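Alpha-amylase (Eisenia fetida, PDB 6M4K) probably hydrolyses internal alpha-1,4-glucosidic linkages in starch-like polysaccharides, as a calcium-binding glycoside hydrolase family 13 enzyme. Local coordinates at residues 266-271 / 275-280. Numbering follows the deposited sequence.
Sequences GNVVRK and QRLANL
Val268 pushes its two methyls into the loop and 3-10 segment 275-280. CG1, anti to the backbone N (chi1 169°), lies 3.7 Å from CA of Leu277 and also touches the Arg276 carbonyl oxygen, CD1 of Leu277 and the branch point of Leu280. CG2 packs mainly against the side-chain amide of Gln275, 3.7 Å from its CD, and also meets CD2 of Leu280, while the CB of Gln275 rests 3.7 Å from the Asn267 carbonyl oxygen. That amide is placed by a bend at chi2 (-67°), which turns OE1 back to the N of the next residue; OE1 then accepts two hydrogen bonds, one of 3.1 Å from Arg276 N in the carbonyl plane, on a lone pair, and one of 2.9 Å from Asn279 ND2, tilted from that plane. The pair fixes the rotation of the amide beside the valine and illustrates how a polar side chain can order a loop internally while its amide and CB lie against a helix. With Gln275 replaced by alanine, Arg276 N and Asn279 ND2 would probably lose their shared acceptor, and a gap would be likely to open beside CG2 of Val268. The helix itself stops in a Schellman motif, Lys271 having positive phi and its N bonding to Val268 O at 2.9 Å; the chain then reverses, bringing the CA atoms of Lys271 and Gln275 to 4.6 Å. The contact packs the end of helix 259-270, which follows the sixth strand of the TIM barrel, on the start of the connection to strand 295-297. Val269 and Leu280 also pack on helix 322-334, and Gln415, bonded to Leu277 N and Gln275 O, ties the loop to the chain just before strand 416-421 of the antiparallel sheet.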
# COMPACT_ATOMS: atom_id res chain seq x y z
N GLY A 266 -11.08 -9.51 -1.74
CA GLY A 266 -11.11 -10.37 -0.57
C GLY A 266 -12.39 -11.20 -0.50
O GLY A 266 -12.35 -12.42 -0.35
N ASN A 267 -13.53 -10.54 -0.67
CA ASN A 267 -14.80 -11.26 -0.67
C ASN A 267 -14.86 -12.29 -1.79
O ASN A 267 -15.37 -13.40 -1.60
CB ASN A 267 -15.96 -10.27 -0.76
CG ASN A 267 -16.30 -9.64 0.57
OD1 ASN A 267 -16.10 -10.26 1.62
ND2 ASN A 267 -16.80 -8.41 0.55
N VAL A 268 -14.36 -11.94 -2.98
CA VAL A 268 -14.45 -12.85 -4.11
C VAL A 268 -13.59 -14.08 -3.88
O VAL A 268 -14.06 -15.22 -4.03
CB VAL A 268 -14.09 -12.14 -5.43
CG1 VAL A 268 -13.93 -13.17 -6.55
CG2 VAL A 268 -15.18 -11.12 -5.80
N VAL A 269 -12.32 -13.89 -3.52
CA VAL A 269 -11.42 -15.03 -3.37
C VAL A 269 -11.83 -15.89 -2.19
O VAL A 269 -11.68 -17.12 -2.22
CB VAL A 269 -9.95 -14.55 -3.30
CG1 VAL A 269 -9.01 -15.71 -2.97
CG2 VAL A 269 -9.56 -13.92 -4.63
N ARG A 270 -12.38 -15.28 -1.14
CA ARG A 270 -12.91 -16.04 -0.01
C ARG A 270 -14.23 -16.72 -0.33
O ARG A 270 -14.68 -17.56 0.47
CB ARG A 270 -13.14 -15.12 1.17
CG ARG A 270 -11.88 -14.62 1.86
CD ARG A 270 -12.23 -13.57 2.87
NE ARG A 270 -11.11 -13.15 3.69
CZ ARG A 270 -10.72 -13.75 4.81
NH1 ARG A 270 -11.38 -14.83 5.25
NH2 ARG A 270 -9.69 -13.29 5.49
N LYS A 271 -14.88 -16.36 -1.44
CA LYS A 271 -16.21 -16.86 -1.78
C LYS A 271 -17.24 -16.49 -0.72
O LYS A 271 -18.18 -17.25 -0.47
CB LYS A 271 -16.22 -18.37 -2.03
CG LYS A 271 -15.23 -18.82 -3.06
CD LYS A 271 -15.20 -20.33 -3.08
CE LYS A 271 -13.83 -20.79 -3.44
NZ LYS A 271 -13.65 -22.27 -3.33
N GLN A 275 -20.02 -15.38 -3.45
CA GLN A 275 -19.25 -14.75 -4.51
C GLN A 275 -18.59 -15.79 -5.41
O GLN A 275 -18.34 -16.94 -5.00
CB GLN A 275 -18.19 -13.83 -3.92
CG GLN A 275 -18.62 -12.38 -3.81
CD GLN A 275 -18.80 -11.72 -5.17
OE1 GLN A 275 -18.63 -12.35 -6.22
NE2 GLN A 275 -19.15 -10.44 -5.16
N ARG A 276 -18.29 -15.38 -6.64
CA ARG A 276 -17.71 -16.24 -7.66
C ARG A 276 -16.55 -15.53 -8.36
O ARG A 276 -16.69 -14.38 -8.78
CB ARG A 276 -18.75 -16.62 -8.72
CG ARG A 276 -19.87 -17.46 -8.17
CD ARG A 276 -20.99 -17.57 -9.17
NE ARG A 276 -22.10 -18.35 -8.63
CZ ARG A 276 -23.32 -18.36 -9.15
NH1 ARG A 276 -23.60 -17.62 -10.21
NH2 ARG A 276 -24.26 -19.11 -8.59
N LEU A 277 -15.43 -16.25 -8.51
CA LEU A 277 -14.29 -15.70 -9.23
C LEU A 277 -14.68 -15.25 -10.63
O LEU A 277 -14.12 -14.27 -11.15
CB LEU A 277 -13.19 -16.77 -9.32
CG LEU A 277 -11.76 -16.28 -9.53
CD1 LEU A 277 -11.28 -15.50 -8.31
CD2 LEU A 277 -10.85 -17.46 -9.81
N ALA A 278 -15.65 -15.93 -11.25
CA ALA A 278 -16.09 -15.57 -12.58
C ALA A 278 -16.63 -14.15 -12.66
O ALA A 278 -16.64 -13.56 -13.74
CB ALA A 278 -17.15 -16.56 -13.08
N ASN A 279 -17.09 -13.59 -11.53
CA ASN A 279 -17.60 -12.22 -11.52
C ASN A 279 -16.53 -11.18 -11.79
O ASN A 279 -16.88 -10.02 -12.05
CB ASN A 279 -18.27 -11.92 -10.18
CG ASN A 279 -19.54 -12.72 -9.96
OD1 ASN A 279 -20.16 -13.17 -10.93
ND2 ASN A 279 -19.93 -12.90 -8.71
N LEU A 280 -15.25 -11.54 -11.73
CA LEU A 280 -14.17 -10.59 -11.97
C LEU A 280 -14.02 -10.20 -13.44
O LEU A 280 -13.14 -9.39 -13.75
CB LEU A 280 -12.85 -11.15 -11.44
CG LEU A 280 -12.80 -11.36 -9.93
CD1 LEU A 280 -11.48 -12.00 -9.52
CD2 LEU A 280 -13.02 -10.05 -9.17